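PDB 1VPK: DNA polymerase III, beta subunit from Thermotoga maritima, which probably tethers DNA polymerases and other proteins to DNA as a ring-shaped head-to-tail homodimeric sliding clamp, keeping replication processive. Local coordinates for residues Phe54-Thr59 with Ala67-Ala72; Ala189-Gln194 with Ser366-Ile371; Glu276-Val281 with Met301-Lys306. All coordinates share one frame; numbering follows the deposited sequence.

Interaction 1: residues Phe54-Thr59 with Ala67-Ala72; sequences FYICAT and ATVNAA
F54 and V69 lie side by side and point the same way. The phenylalanine CG is anti to its own backbone N (chi1 173°), which turns the ring along the valine. V69 CG2 rests over one face of the F54 ring, near the rim. It is 4.1 Å from the ring centroid and 18° off the normal, a CH-pi contact. The valine root packs closer, with F54 CD2 3.6 Å from V69 CB. V69 CG2 also meets I56 CD1 at 3.6 Å, so one methyl serves both neighbours.

Y55 and T68 form a second pair, on the face of the sheet opposite to I56 and A67. They too run alongside each other. T68 OG1 sits at the edge of the Y55 ring, near its plane, 3.3 Å from Y55 CE1. K66 adds a cation-pi contact to this ring.

The backbone is an antiparallel beta hairpin. I56 and A67 are a hydrogen-bonded pair, with I56 N to A67 O and A67 N to I56 O both 2.9 Å. V69 N donates to F54 O at an N-H...O angle of 168°. A water stands between F54 N and V69 O, accepting from the first and donating to the second.

This hairpin belongs to the N-terminal domain. Strand 44-50 flanks strand 53-59, and its F47 meets F54 edge-to-face. Helix 19-29 covers the I56 side through L22 and I26. Beyond strand 63-68, T68 bonds through its backbone to D240, next to strand 241-246 of the central domain.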
# COMPACT_ATOMS: atom_id res chain seq x y z
N PHE A 54 -4.92 4.47 36.93
CA PHE A 54 -5.52 3.85 35.77
C PHE A 54 -4.35 3.27 34.99
O PHE A 54 -3.42 4.00 34.59
CB PHE A 54 -6.33 4.89 34.96
CG PHE A 54 -6.86 4.40 33.62
CD1 PHE A 54 -7.19 3.04 33.37
CD2 PHE A 54 -7.08 5.30 32.61
CE1 PHE A 54 -7.66 2.64 32.11
CE2 PHE A 54 -7.56 4.90 31.37
CZ PHE A 54 -7.82 3.55 31.12
N TYR A 55 -4.35 1.94 34.86
CA TYR A 55 -3.35 1.21 34.05
C TYR A 55 -4.03 0.51 32.85
O TYR A 55 -5.17 -0.04 32.96
CB TYR A 55 -2.69 0.09 34.87
CG TYR A 55 -2.11 0.55 36.16
CD1 TYR A 55 -0.90 1.19 36.19
CD2 TYR A 55 -2.78 0.34 37.35
CE1 TYR A 55 -0.37 1.63 37.37
CE2 TYR A 55 -2.24 0.77 38.54
CZ TYR A 55 -1.05 1.42 38.53
OH TYR A 55 -0.49 1.85 39.70
N ILE A 56 -3.33 0.55 31.73
CA ILE A 56 -3.65 -0.27 30.55
C ILE A 56 -2.49 -1.28 30.36
O ILE A 56 -1.31 -0.87 30.32
CB ILE A 56 -3.77 0.59 29.33
CG1 ILE A 56 -5.03 1.49 29.46
CG2 ILE A 56 -3.82 -0.25 28.06
CD1 ILE A 56 -5.10 2.63 28.42
N CYS A 57 -2.84 -2.57 30.27
CA CYS A 57 -1.83 -3.65 30.08
C CYS A 57 -2.11 -4.52 28.86
O CYS A 57 -3.26 -4.65 28.39
CB CYS A 57 -1.76 -4.54 31.30
SG CYS A 57 -1.45 -3.66 32.86
N ALA A 58 -1.05 -5.14 28.36
CA ALA A 58 -1.20 -6.16 27.30
C ALA A 58 -0.08 -7.16 27.51
O ALA A 58 1.03 -6.80 27.95
CB ALA A 58 -1.06 -5.54 25.99
N THR A 59 -0.36 -8.43 27.24
CA THR A 59 0.66 -9.44 27.24
C THR A 59 0.28 -10.58 26.31
O THR A 59 -0.91 -10.87 26.12
CB THR A 59 0.90 -9.99 28.65
OG1 THR A 59 2.07 -10.83 28.65
CG2 THR A 59 -0.30 -10.84 29.17
N ALA A 67 1.23 0.12 31.27
CA ALA A 67 1.26 1.53 30.99
C ALA A 67 0.40 2.28 32.02
O ALA A 67 -0.81 1.99 32.20
CB ALA A 67 0.74 1.76 29.59
N THR A 68 1.03 3.23 32.70
CA THR A 68 0.30 4.10 33.61
C THR A 68 -0.29 5.27 32.78
O THR A 68 0.43 5.94 32.04
CB THR A 68 1.20 4.53 34.74
OG1 THR A 68 1.63 3.35 35.44
CG2 THR A 68 0.49 5.44 35.73
N VAL A 69 -1.61 5.45 32.86
CA VAL A 69 -2.31 6.47 32.10
C VAL A 69 -2.42 7.72 32.99
O VAL A 69 -2.88 7.67 34.15
CB VAL A 69 -3.69 6.00 31.64
CG1 VAL A 69 -4.32 7.00 30.66
CG2 VAL A 69 -3.58 4.65 30.95
N ASN A 70 -1.93 8.82 32.48
CA ASN A 70 -2.02 10.10 33.20
C ASN A 70 -3.33 10.78 32.88
O ASN A 70 -3.45 11.42 31.85
CB ASN A 70 -0.86 10.97 32.82
CG ASN A 70 0.44 10.36 33.22
OD1 ASN A 70 0.60 9.96 34.39
ND2 ASN A 70 1.39 10.24 32.25
N ALA A 71 -4.32 10.58 33.74
CA ALA A 71 -5.68 11.15 33.59
C ALA A 71 -5.89 12.35 34.49
O ALA A 71 -5.16 12.57 35.43
CB ALA A 71 -6.72 10.10 33.87
N ALA A 72 -6.93 13.10 34.19
CA ALA A 72 -7.30 14.28 34.93
C ALA A 72 -8.21 13.92 36.10
O ALA A 72 -8.13 14.54 37.14
CB ALA A 72 -8.05 15.24 33.99
O HOH W 1 -2.90 6.53 36.68

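Interaction 2: residues Ala189-Gln194 with Ser366-Ile371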
# COMPACT_ATOMS: atom_id res chain seq x y z
N ALA A 189 22.84 -8.45 10.21
CA ALA A 189 23.00 -7.03 10.47
C ALA A 189 23.58 -6.86 11.86
O ALA A 189 23.17 -7.54 12.80
CB ALA A 189 21.64 -6.31 10.41
N LEU A 190 24.53 -5.93 11.98
CA LEU A 190 25.14 -5.65 13.24
C LEU A 190 25.27 -4.14 13.47
O LEU A 190 25.71 -3.45 12.58
CB LEU A 190 26.53 -6.27 13.24
CG LEU A 190 27.38 -6.23 14.51
CD1 LEU A 190 28.37 -7.39 14.45
CD2 LEU A 190 28.15 -4.89 14.65
N ALA A 191 24.94 -3.69 14.68
CA ALA A 191 25.04 -2.28 15.07
C ALA A 191 25.72 -2.23 16.44
O ALA A 191 25.38 -3.03 17.34
CB ALA A 191 23.60 -1.64 15.15
N GLU A 192 26.65 -1.30 16.62
CA GLU A 192 27.35 -1.15 17.88
C GLU A 192 27.55 0.34 18.19
O GLU A 192 27.95 1.13 17.32
CB GLU A 192 28.70 -1.85 17.77
CG GLU A 192 29.58 -1.80 18.98
CD GLU A 192 30.85 -2.60 18.76
OE1 GLU A 192 30.77 -3.84 18.91
OE2 GLU A 192 31.89 -2.00 18.43
N GLU A 193 27.30 0.73 19.44
CA GLU A 193 27.48 2.13 19.83
C GLU A 193 28.00 2.21 21.25
O GLU A 193 27.62 1.42 22.14
CB GLU A 193 26.13 2.88 19.80
CG GLU A 193 25.51 3.05 18.41
CD GLU A 193 26.12 4.17 17.64
OE1 GLU A 193 26.98 4.87 18.19
OE2 GLU A 193 25.73 4.36 16.46
N GLN A 194 28.79 3.25 21.46
CA GLN A 194 29.23 3.60 22.77
C GLN A 194 28.05 4.12 23.57
O GLN A 194 27.24 4.92 23.09
CB GLN A 194 30.33 4.66 22.68
CG GLN A 194 30.93 4.93 24.04
CD GLN A 194 32.17 5.75 24.01
OE1 GLN A 194 32.95 5.74 23.04
NE2 GLN A 194 32.39 6.47 25.11
N SER A 366 32.00 3.73 11.21
CA SER A 366 32.14 2.53 11.99
C SER A 366 30.82 2.30 12.76
O SER A 366 29.97 3.20 12.91
CB SER A 366 33.31 2.66 12.97
OG SER A 366 33.30 3.95 13.55
N GLY A 367 30.68 1.09 13.24
CA GLY A 367 29.61 0.78 14.15
C GLY A 367 28.45 0.02 13.53
O GLY A 367 27.63 -0.52 14.27
N TYR A 368 28.42 -0.02 12.19
CA TYR A 368 27.35 -0.66 11.42
C TYR A 368 27.88 -1.53 10.30
O TYR A 368 28.70 -1.08 9.50
CB TYR A 368 26.39 0.41 10.86
CG TYR A 368 25.69 1.14 11.98
CD1 TYR A 368 26.27 2.26 12.59
CD2 TYR A 368 24.50 0.65 12.50
CE1 TYR A 368 25.65 2.89 13.65
CE2 TYR A 368 23.87 1.29 13.56
CZ TYR A 368 24.46 2.40 14.13
OH TYR A 368 23.83 3.02 15.17
N LEU A 369 27.43 -2.79 10.25
CA LEU A 369 27.87 -3.66 9.17
C LEU A 369 26.87 -4.78 8.88
O LEU A 369 26.08 -5.21 9.75
CB LEU A 369 29.25 -4.25 9.43
CG LEU A 369 29.46 -5.41 10.39
CD1 LEU A 369 29.09 -6.76 9.80
CD2 LEU A 369 30.89 -5.43 10.77
N TYR A 370 26.91 -5.21 7.63
CA TYR A 370 25.97 -6.19 7.09
C TYR A 370 26.73 -7.28 6.41
O TYR A 370 27.68 -7.00 5.76
CB TYR A 370 24.99 -5.51 6.10
CG TYR A 370 24.26 -4.42 6.82
CD1 TYR A 370 23.11 -4.69 7.55
CD2 TYR A 370 24.75 -3.10 6.83
CE1 TYR A 370 22.45 -3.66 8.27
CE2 TYR A 370 24.08 -2.08 7.53
CZ TYR A 370 22.96 -2.38 8.25
OH TYR A 370 22.29 -1.41 8.93
N ILE A 371 26.26 -8.51 6.53
CA ILE A 371 26.85 -9.69 5.86
C ILE A 371 25.73 -10.31 5.01
O ILE A 371 24.56 -10.41 5.47
CB ILE A 371 27.35 -10.75 6.89
CG1 ILE A 371 28.38 -10.14 7.88
CG2 ILE A 371 27.89 -11.99 6.17
CD1 ILE A 371 29.69 -9.85 7.27
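Strands 189-194 and 368-371 run antiparallel, their axes 4.9 Å apart at the closest and 166° between their directions. This is an interdomain seam of the beta sliding clamp fold. A strand of the central domain pairs with one of the C-terminal domain, and one sheet runs on through both. L190 and L369 are the hydrogen-bonded pair, with L190 N to L369 O at 2.8 Å and L369 N to L190 O at 3.0 Å. E192 N adds a bond to G367 O in the carbonyl plane.

A189, A191, Y368 and Y370 share one face. Each alanine methyl meets the ring of the tyrosine across from it. A189 CB touches Y370 CE1 at 3.5 Å. Helix 143-153 packs on this face through V153 and M149, and Y370 OH bonds to K152 O.

Toward the end of strand 187-194, the Y368 and E193 side chains cross at about a right angle. The E193 chain bends at chi2 (-80°) and brings its carboxylate to the edge of the ring. Y368 has two modelled conformers, and the bond is established for one only. In that one, Y368 OH donates to E193 OE2 at 2.7 Å. E193 OE2 receives it on its anti lone pair, the side away from OE1, and the carboxylate and ring planes are 60° apart. An alanine here would remove the carboxylate and is likely to leave Y368 OH without this acceptor in that conformer, and the ring less fixed.

On the other face, L190 CB lies 4.2 Å from L369 CG. E192 points its carboxylate to R179, a salt bridge within the central domain. G367 has a positive phi, and a CB there would stand only 3.0 Å from E192 O.

Interaction 3: residues Glu276-Val281 with Met301-Lys306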
# COMPACT_ATOMS: atom_id res chain seq x y z
N GLU A 276 19.65 1.43 -7.87
CA GLU A 276 19.01 1.55 -9.16
C GLU A 276 19.37 0.40 -10.10
O GLU A 276 18.56 -0.09 -10.88
CB GLU A 276 19.32 2.93 -9.77
CG GLU A 276 18.59 4.05 -9.10
CD GLU A 276 19.03 5.47 -9.55
OE1 GLU A 276 20.00 5.64 -10.33
OE2 GLU A 276 18.40 6.43 -9.05
N SER A 277 20.61 -0.04 -10.03
CA SER A 277 21.08 -1.17 -10.84
C SER A 277 20.39 -2.43 -10.39
O SER A 277 19.95 -3.23 -11.22
CB SER A 277 22.61 -1.32 -10.69
OG SER A 277 23.11 -2.33 -11.55
N LEU A 278 20.31 -2.63 -9.06
CA LEU A 278 19.58 -3.80 -8.53
C LEU A 278 18.12 -3.82 -8.98
O LEU A 278 17.60 -4.84 -9.44
CB LEU A 278 19.69 -3.86 -6.99
CG LEU A 278 21.10 -4.32 -6.60
CD1 LEU A 278 21.42 -4.00 -5.16
CD2 LEU A 278 21.33 -5.82 -6.87
N LYS A 279 17.47 -2.66 -8.94
CA LYS A 279 16.10 -2.58 -9.45
C LYS A 279 15.96 -3.00 -10.94
O LYS A 279 15.02 -3.71 -11.32
CB LYS A 279 15.54 -1.18 -9.29
CG LYS A 279 15.11 -0.80 -7.88
CD LYS A 279 14.08 0.37 -8.00
N ARG A 280 16.91 -2.58 -11.77
CA ARG A 280 16.91 -2.95 -13.19
C ARG A 280 17.04 -4.47 -13.37
O ARG A 280 16.28 -5.07 -14.13
CB ARG A 280 17.99 -2.16 -14.00
CG ARG A 280 17.68 -0.68 -13.98
CD ARG A 280 18.54 0.22 -14.83
NE ARG A 280 19.92 0.34 -14.38
CZ ARG A 280 20.45 1.40 -13.72
NH1 ARG A 280 19.73 2.46 -13.40
NH2 ARG A 280 21.71 1.40 -13.40
N VAL A 281 17.97 -5.12 -12.67
CA VAL A 281 18.19 -6.53 -12.89
C VAL A 281 17.09 -7.37 -12.27
O VAL A 281 16.85 -8.47 -12.72
CB VAL A 281 19.62 -7.03 -12.45
CG1 VAL A 281 20.74 -6.24 -13.21
CG2 VAL A 281 19.82 -6.94 -10.95
N MET A 301 31.60 -2.87 -12.46
CA MET A 301 31.02 -4.09 -12.01
C MET A 301 29.82 -4.29 -12.91
O MET A 301 29.05 -3.35 -13.08
CB MET A 301 30.63 -3.85 -10.55
CG MET A 301 30.09 -4.96 -9.85
SD MET A 301 29.96 -4.62 -8.08
CE MET A 301 28.83 -3.27 -7.91
N ARG A 302 29.68 -5.46 -13.53
CA ARG A 302 28.48 -5.80 -14.29
C ARG A 302 27.56 -6.65 -13.44
O ARG A 302 28.02 -7.59 -12.78
CB ARG A 302 28.82 -6.57 -15.57
CG ARG A 302 29.82 -5.85 -16.53
CD ARG A 302 30.34 -6.83 -17.59
NE ARG A 302 29.57 -6.77 -18.84
CZ ARG A 302 29.23 -7.82 -19.60
NH1 ARG A 302 29.52 -9.07 -19.26
NH2 ARG A 302 28.53 -7.62 -20.73
N LEU A 303 26.27 -6.32 -13.43
CA LEU A 303 25.27 -7.11 -12.73
C LEU A 303 24.47 -7.87 -13.79
O LEU A 303 23.97 -7.26 -14.73
CB LEU A 303 24.30 -6.25 -11.89
CG LEU A 303 24.73 -5.26 -10.79
CD1 LEU A 303 23.80 -5.24 -9.62
CD2 LEU A 303 26.13 -5.43 -10.36
N VAL A 304 24.34 -9.18 -13.63
CA VAL A 304 23.75 -10.00 -14.64
C VAL A 304 22.66 -10.85 -14.04
O VAL A 304 22.88 -11.52 -13.01
CB VAL A 304 24.81 -10.91 -15.30
CG1 VAL A 304 24.16 -11.90 -16.32
CG2 VAL A 304 25.88 -10.06 -15.93
N SER A 305 21.48 -10.84 -14.66
CA SER A 305 20.42 -11.80 -14.28
C SER A 305 19.80 -12.44 -15.52
O SER A 305 19.68 -11.82 -16.58
CB SER A 305 19.39 -11.12 -13.35
OG SER A 305 18.49 -12.08 -12.79
N LYS A 306 19.43 -13.72 -15.41
CA LYS A 306 18.89 -14.45 -16.55
C LYS A 306 17.68 -15.22 -16.11
O LYS A 306 17.64 -15.74 -15.00
CB LYS A 306 19.90 -15.41 -17.17
CG LYS A 306 21.23 -14.81 -17.47
CD LYS A 306 22.21 -15.83 -18.08
CE LYS A 306 23.62 -15.18 -18.22
NZ LYS A 306 24.47 -15.93 -19.22
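S277 OG, packed against L303 CG at 3.4 Å, hydrogen-bonds OD2 of D315 on strand 311-318. The same D315 oxygen has a second partner on helix 271-285, the NH2 of R280, outside the contact with strand 301-306. The serine hydroxyl is buried, and D315 satisfies it. Its OG is anti to the backbone N (chi1 -174°), which brings it alongside the leucine. R280 also packs on T115 of the second subunit, which places this turn of the helix beside the neighbouring chain.

L303 is the main side chain from the strand. Its CD1 touches S277 OG at 3.6 Å and L278 CD2 at 3.7 Å, so it reaches both helix residues. L278 and L303 meet at a slant. The CB of L278 points away from the strand, and the end of the L278 side chain, CD2, reaches back to it. P332, I335 and L339 pack on L278 from the region of helix 332-341.

This is helix-on-sheet packing in the C-terminal domain of the clamp. Helix segment 276-281 and strand segment 301-306 run nearly parallel, 22° apart, with their axes 8.8 Å apart at the closest. Strand 300-307 lies between strands 292-296 and 311-318 in an antiparallel sheet. L274, V292 and F294 also pack on L303.

V281 comes in one turn after S277. Its side chain crosses L303 at about a right angle, and V281 CG1 reaches L303 CB at 3.8 Å. S305 sits further along the strand, with its CB 3.7 Å from V281 O. S305 OG turns to another partner, bonding to the backbone O of S291.

How the interactions relate
None of the three contacts touches another. Interaction 1 is on the opposite side of the chain's centre from the other two, its centre about 51 Å from that of interaction 3. Interaction 3 is nested inside the chain loop that interaction 2 closes. Interactions 1 and 2 are antiparallel strand pairs held by backbone bonds. The first joins neighbouring strands of one domain, the second joins two domains. Interaction 3 instead lays a helix on a sheet through side chains. Interactions 1 and 3 are buried. Interaction 2 is partly buried, and has a tyrosine-carboxylate bond at one end.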